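Local coordinates for protein giardin subunit alpha-1 (Giardia intestinalis, PDB 4EVF) that is a calcium-regulated annexin that binds phosphatidylserine-containing membranes and takes part in attachment of the parasite to the intestinal mucosa, at residues Leu86-Ile100 against Phe126-Met140. Numbering follows the deposited sequence.
Sequences LSGRNDHMAFFDTVI and FMKDVGRKEDWCLLM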
# COMPACT_ATOMS: atom_id res chain seq x y z
N LEU A 86 -2.80 3.87 -14.99
CA LEU A 86 -3.02 3.31 -16.32
C LEU A 86 -3.28 4.38 -17.37
O LEU A 86 -3.25 4.08 -18.57
CB LEU A 86 -4.20 2.32 -16.31
CG LEU A 86 -4.00 1.01 -15.54
CD1 LEU A 86 -5.31 0.22 -15.38
CD2 LEU A 86 -2.92 0.15 -16.19
N SER A 87 -3.55 5.60 -16.93
CA SER A 87 -3.97 6.67 -17.84
C SER A 87 -2.88 7.06 -18.86
O SER A 87 -3.18 7.39 -20.00
CB SER A 87 -4.45 7.91 -17.05
OG SER A 87 -3.43 8.43 -16.22
N GLY A 88 -1.61 7.00 -18.44
CA GLY A 88 -0.49 7.28 -19.32
C GLY A 88 0.44 6.10 -19.43
O GLY A 88 0.00 4.95 -19.43
N ARG A 89 1.74 6.37 -19.50
CA ARG A 89 2.75 5.32 -19.41
C ARG A 89 2.53 4.56 -18.11
O ARG A 89 2.34 5.18 -17.06
CB ARG A 89 4.12 5.97 -19.40
CG ARG A 89 5.26 5.14 -19.95
CD ARG A 89 6.46 6.07 -20.19
NE ARG A 89 6.08 7.44 -19.84
CZ ARG A 89 6.93 8.39 -19.46
NH1 ARG A 89 8.23 8.13 -19.40
NH2 ARG A 89 6.47 9.59 -19.14
N ASN A 90 2.57 3.23 -18.15
CA ASN A 90 2.27 2.46 -16.94
C ASN A 90 3.10 2.91 -15.73
O ASN A 90 4.32 2.94 -15.80
CB ASN A 90 2.47 0.96 -17.17
CG ASN A 90 1.49 0.36 -18.17
OD1 ASN A 90 0.39 0.89 -18.40
ND2 ASN A 90 1.88 -0.74 -18.77
N ASP A 91 2.43 3.25 -14.62
CA ASP A 91 3.13 3.70 -13.42
C ASP A 91 3.46 2.50 -12.53
O ASP A 91 2.67 2.12 -11.67
CB ASP A 91 2.29 4.73 -12.65
CG ASP A 91 3.09 5.48 -11.57
OD1 ASP A 91 4.10 4.94 -11.07
OD2 ASP A 91 2.71 6.63 -11.23
N HIS A 92 4.64 1.90 -12.73
CA HIS A 92 4.95 0.67 -12.00
C HIS A 92 5.05 0.88 -10.49
O HIS A 92 4.65 0.02 -9.70
CB HIS A 92 6.24 0.01 -12.53
CG HIS A 92 6.15 -0.44 -13.95
ND1 HIS A 92 7.15 -1.15 -14.58
CD2 HIS A 92 5.17 -0.28 -14.88
CE1 HIS A 92 6.80 -1.40 -15.82
NE2 HIS A 92 5.60 -0.89 -16.03
N MET A 93 5.59 2.02 -10.07
CA MET A 93 5.67 2.31 -8.65
C MET A 93 4.27 2.33 -8.06
O MET A 93 4.02 1.73 -7.01
CB MET A 93 6.40 3.62 -8.38
CG MET A 93 7.92 3.49 -8.55
SD MET A 93 8.78 5.05 -8.23
CE MET A 93 8.18 6.03 -9.60
N ALA A 94 3.35 3.00 -8.75
CA ALA A 94 1.96 3.07 -8.30
C ALA A 94 1.33 1.68 -8.28
O ALA A 94 0.53 1.36 -7.37
CB ALA A 94 1.17 3.99 -9.20
N PHE A 95 1.67 0.85 -9.26
CA PHE A 95 1.21 -0.54 -9.29
C PHE A 95 1.53 -1.24 -7.96
O PHE A 95 0.66 -1.90 -7.38
CB PHE A 95 1.86 -1.34 -10.43
CG PHE A 95 1.33 -1.01 -11.81
CD1 PHE A 95 0.23 -0.19 -11.98
CD2 PHE A 95 1.96 -1.52 -12.95
CE1 PHE A 95 -0.25 0.11 -13.26
CE2 PHE A 95 1.49 -1.23 -14.22
CZ PHE A 95 0.38 -0.41 -14.38
N PHE A 96 2.78 -1.11 -7.50
CA PHE A 96 3.18 -1.73 -6.24
C PHE A 96 2.30 -1.25 -5.09
O PHE A 96 1.84 -2.05 -4.25
CB PHE A 96 4.67 -1.47 -5.91
CG PHE A 96 5.62 -1.90 -6.99
CD1 PHE A 96 5.33 -2.99 -7.80
CD2 PHE A 96 6.79 -1.18 -7.22
CE1 PHE A 96 6.21 -3.37 -8.81
CE2 PHE A 96 7.67 -1.56 -8.22
CZ PHE A 96 7.38 -2.65 -9.02
N ASP A 97 2.08 0.07 -5.05
CA ASP A 97 1.32 0.70 -3.97
C ASP A 97 -0.14 0.26 -3.94
O ASP A 97 -0.72 0.14 -2.88
CB ASP A 97 1.39 2.23 -4.06
CG ASP A 97 2.82 2.75 -4.08
OD1 ASP A 97 3.75 1.97 -3.77
OD2 ASP A 97 3.01 3.95 -4.40
N THR A 98 -0.73 0.06 -5.12
CA THR A 98 -2.17 -0.14 -5.26
C THR A 98 -2.60 -1.61 -5.35
O THR A 98 -3.66 -1.99 -4.85
CB THR A 98 -2.72 0.65 -6.49
OG1 THR A 98 -2.05 0.23 -7.68
CG2 THR A 98 -2.53 2.15 -6.33
N VAL A 99 -1.76 -2.44 -5.97
CA VAL A 99 -2.08 -3.84 -6.21
C VAL A 99 -1.46 -4.76 -5.15
O VAL A 99 -2.11 -5.68 -4.65
CB VAL A 99 -1.62 -4.29 -7.64
CG1 VAL A 99 -1.75 -5.79 -7.81
CG2 VAL A 99 -2.40 -3.57 -8.71
N ILE A 100 -0.21 -4.51 -4.80
CA ILE A 100 0.50 -5.42 -3.90
C ILE A 100 0.29 -5.10 -2.41
O ILE A 100 0.11 -6.00 -1.60
CB ILE A 100 2.00 -5.50 -4.21
CG1 ILE A 100 2.21 -5.83 -5.69
CG2 ILE A 100 2.66 -6.55 -3.31
CD1 ILE A 100 3.67 -5.93 -6.11
N PHE A 126 -6.42 -3.46 -16.66
CA PHE A 126 -5.04 -3.59 -16.21
C PHE A 126 -4.23 -4.46 -17.17
O PHE A 126 -3.21 -4.02 -17.70
CB PHE A 126 -5.01 -4.20 -14.80
CG PHE A 126 -3.67 -4.12 -14.14
CD1 PHE A 126 -2.76 -5.17 -14.25
CD2 PHE A 126 -3.32 -3.01 -13.38
CE1 PHE A 126 -1.52 -5.10 -13.63
CE2 PHE A 126 -2.08 -2.95 -12.76
CZ PHE A 126 -1.18 -3.99 -12.89
N MET A 127 -4.67 -5.69 -17.39
CA MET A 127 -3.92 -6.60 -18.26
C MET A 127 -3.83 -6.07 -19.70
O MET A 127 -2.85 -6.34 -20.40
CB MET A 127 -4.50 -8.01 -18.23
CG MET A 127 -4.49 -8.68 -16.85
SD MET A 127 -2.89 -8.59 -16.00
CE MET A 127 -1.81 -9.48 -17.13
N LYS A 128 -4.85 -5.33 -20.13
CA LYS A 128 -4.83 -4.68 -21.43
C LYS A 128 -3.54 -3.87 -21.61
O LYS A 128 -2.83 -4.00 -22.61
CB LYS A 128 -6.06 -3.76 -21.55
CG LYS A 128 -6.05 -2.76 -22.71
CD LYS A 128 -7.18 -1.74 -22.52
CE LYS A 128 -6.98 -0.47 -23.36
NZ LYS A 128 -7.09 -0.74 -24.82
N ASP A 129 -3.23 -3.07 -20.61
CA ASP A 129 -2.14 -2.10 -20.72
C ASP A 129 -0.80 -2.68 -20.28
O ASP A 129 0.25 -2.15 -20.62
CB ASP A 129 -2.46 -0.83 -19.94
CG ASP A 129 -3.26 0.19 -20.76
OD1 ASP A 129 -3.43 -0.01 -21.98
OD2 ASP A 129 -3.71 1.20 -20.18
N VAL A 130 -0.85 -3.76 -19.51
CA VAL A 130 0.36 -4.37 -18.97
C VAL A 130 0.87 -5.56 -19.81
O VAL A 130 2.08 -5.77 -19.91
CB VAL A 130 0.15 -4.79 -17.49
CG1 VAL A 130 1.17 -5.81 -17.08
CG2 VAL A 130 0.19 -3.56 -16.59
N GLY A 131 -0.03 -6.33 -20.41
CA GLY A 131 0.40 -7.46 -21.23
C GLY A 131 0.88 -8.65 -20.41
O GLY A 131 0.74 -8.66 -19.19
N ARG A 132 1.43 -9.66 -21.08
CA ARG A 132 1.88 -10.87 -20.39
C ARG A 132 3.24 -11.34 -20.88
O ARG A 132 3.54 -12.54 -20.90
CB ARG A 132 0.83 -11.99 -20.53
CG ARG A 132 -0.53 -11.62 -19.95
CD ARG A 132 -1.62 -12.63 -20.30
NE ARG A 132 -2.87 -12.36 -19.58
CZ ARG A 132 -3.87 -11.64 -20.07
NH1 ARG A 132 -3.79 -11.11 -21.28
NH2 ARG A 132 -4.97 -11.45 -19.35
N LYS A 133 4.08 -10.39 -21.27
CA LYS A 133 5.38 -10.71 -21.85
C LYS A 133 6.53 -10.71 -20.83
O LYS A 133 7.68 -10.98 -21.18
CB LYS A 133 5.71 -9.73 -22.99
CG LYS A 133 4.82 -9.84 -24.22
CD LYS A 133 5.18 -11.05 -25.08
CE LYS A 133 3.94 -11.80 -25.51
NZ LYS A 133 3.02 -10.93 -26.30
N GLU A 134 6.21 -10.38 -19.58
CA GLU A 134 7.21 -10.38 -18.51
C GLU A 134 6.66 -11.05 -17.26
O GLU A 134 5.45 -11.10 -17.02
CB GLU A 134 7.64 -8.95 -18.16
CG GLU A 134 8.64 -8.32 -19.13
CD GLU A 134 9.27 -7.05 -18.57
OE1 GLU A 134 8.59 -6.00 -18.56
OE2 GLU A 134 10.44 -7.12 -18.14
N ASP A 135 7.56 -11.57 -16.44
CA ASP A 135 7.12 -12.31 -15.26
C ASP A 135 6.40 -11.44 -14.23
O ASP A 135 5.53 -11.93 -13.52
CB ASP A 135 8.28 -13.06 -14.63
CG ASP A 135 8.69 -14.28 -15.44
OD1 ASP A 135 9.67 -14.96 -15.06
OD2 ASP A 135 8.01 -14.57 -16.45
N TRP A 136 6.74 -10.15 -14.16
CA TRP A 136 6.03 -9.27 -13.23
C TRP A 136 4.55 -9.13 -13.59
O TRP A 136 3.69 -9.09 -12.72
CB TRP A 136 6.72 -7.90 -13.08
CG TRP A 136 6.61 -6.99 -14.27
CD1 TRP A 136 7.53 -6.83 -15.28
CD2 TRP A 136 5.53 -6.10 -14.57
NE1 TRP A 136 7.08 -5.90 -16.18
CE2 TRP A 136 5.86 -5.43 -15.77
CE3 TRP A 136 4.33 -5.79 -13.93
CZ2 TRP A 136 5.01 -4.50 -16.35
CZ3 TRP A 136 3.49 -4.85 -14.51
CH2 TRP A 136 3.84 -4.22 -15.71
N CYS A 137 4.26 -9.07 -14.89
CA CYS A 137 2.87 -9.01 -15.36
C CYS A 137 2.11 -10.24 -14.92
O CYS A 137 0.99 -10.14 -14.42
CB CYS A 137 2.81 -8.92 -16.88
SG CYS A 137 4.05 -7.83 -17.62
N LEU A 138 2.72 -11.41 -15.12
CA LEU A 138 2.08 -12.68 -14.81
C LEU A 138 1.81 -12.83 -13.31
O LEU A 138 0.76 -13.32 -12.90
CB LEU A 138 2.93 -13.85 -15.32
CG LEU A 138 3.16 -13.96 -16.84
CD1 LEU A 138 4.08 -15.11 -17.15
CD2 LEU A 138 1.83 -14.13 -17.56
N LEU A 139 2.77 -12.41 -12.49
CA LEU A 139 2.58 -12.43 -11.04
C LEU A 139 1.47 -11.48 -10.62
O LEU A 139 0.66 -11.82 -9.76
CB LEU A 139 3.87 -12.13 -10.28
CG LEU A 139 3.80 -12.16 -8.75
CD1 LEU A 139 3.31 -13.50 -8.20
CD2 LEU A 139 5.17 -11.83 -8.16
N MET A 140 1.42 -10.28 -11.21
CA MET A 140 0.38 -9.32 -10.83
C MET A 140 -1.02 -9.81 -11.19
O MET A 140 -1.98 -9.61 -10.44
CB MET A 140 0.64 -7.92 -11.41
CG MET A 140 1.72 -7.16 -10.63
SD MET A 140 1.82 -5.42 -11.12
CE MET A 140 3.34 -4.93 -10.30
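The amide of N90 makes the one hydrogen bond across this contact, ND2 giving a nearly straight bond (174°) of 2.8 Å to the backbone O of D129. D129 O lies in the amide plane of N90, whereas ND2 stands above the carbonyl plane of D129. The bond ties the loop between helices 74-87 and 92-100 to the end of helix 122-130, just before G131 leaves the helical path. Next to this bond F95 is a knob in a hole formed by F126, V130, W136 and M140. F126 sends its ring edge onto one face of F95, F126 CE2 lying 3.6 Å from F95 CE1; F126 CG, anti to the backbone N (chi1 -168°), carries the ring towards helix 92-100. The backbone O of D91 lies over the opposite face of F95, while V130 CG2 comes 3.6 Å from F95 CE2. W136 adds CZ3 beside F95 and CZ2 beside H92, 3.6 Å from H92 CE1, the two rings inclined at 49°. One nitrogen of each ring is bonded: W136 NE1 donates to E134 OE1, and H92 ND1 pairs with T212 OG1 of helix 211-225. The extended chain of M140 brings SD obliquely near the F95 ring, a Met-aromatic contact, and sets its methyl CE 3.6 Å from F96 CE1. L86 packs CD1 on F126 CA at 3.9 Å and CD2 against D129 CB. Within the second annexin repeat, the contact thus joins two helix-loop-helix units, with one hydrogen bond between partly exposed N90 and D129, so cohesion probably rests mainly on apolar and aromatic packing.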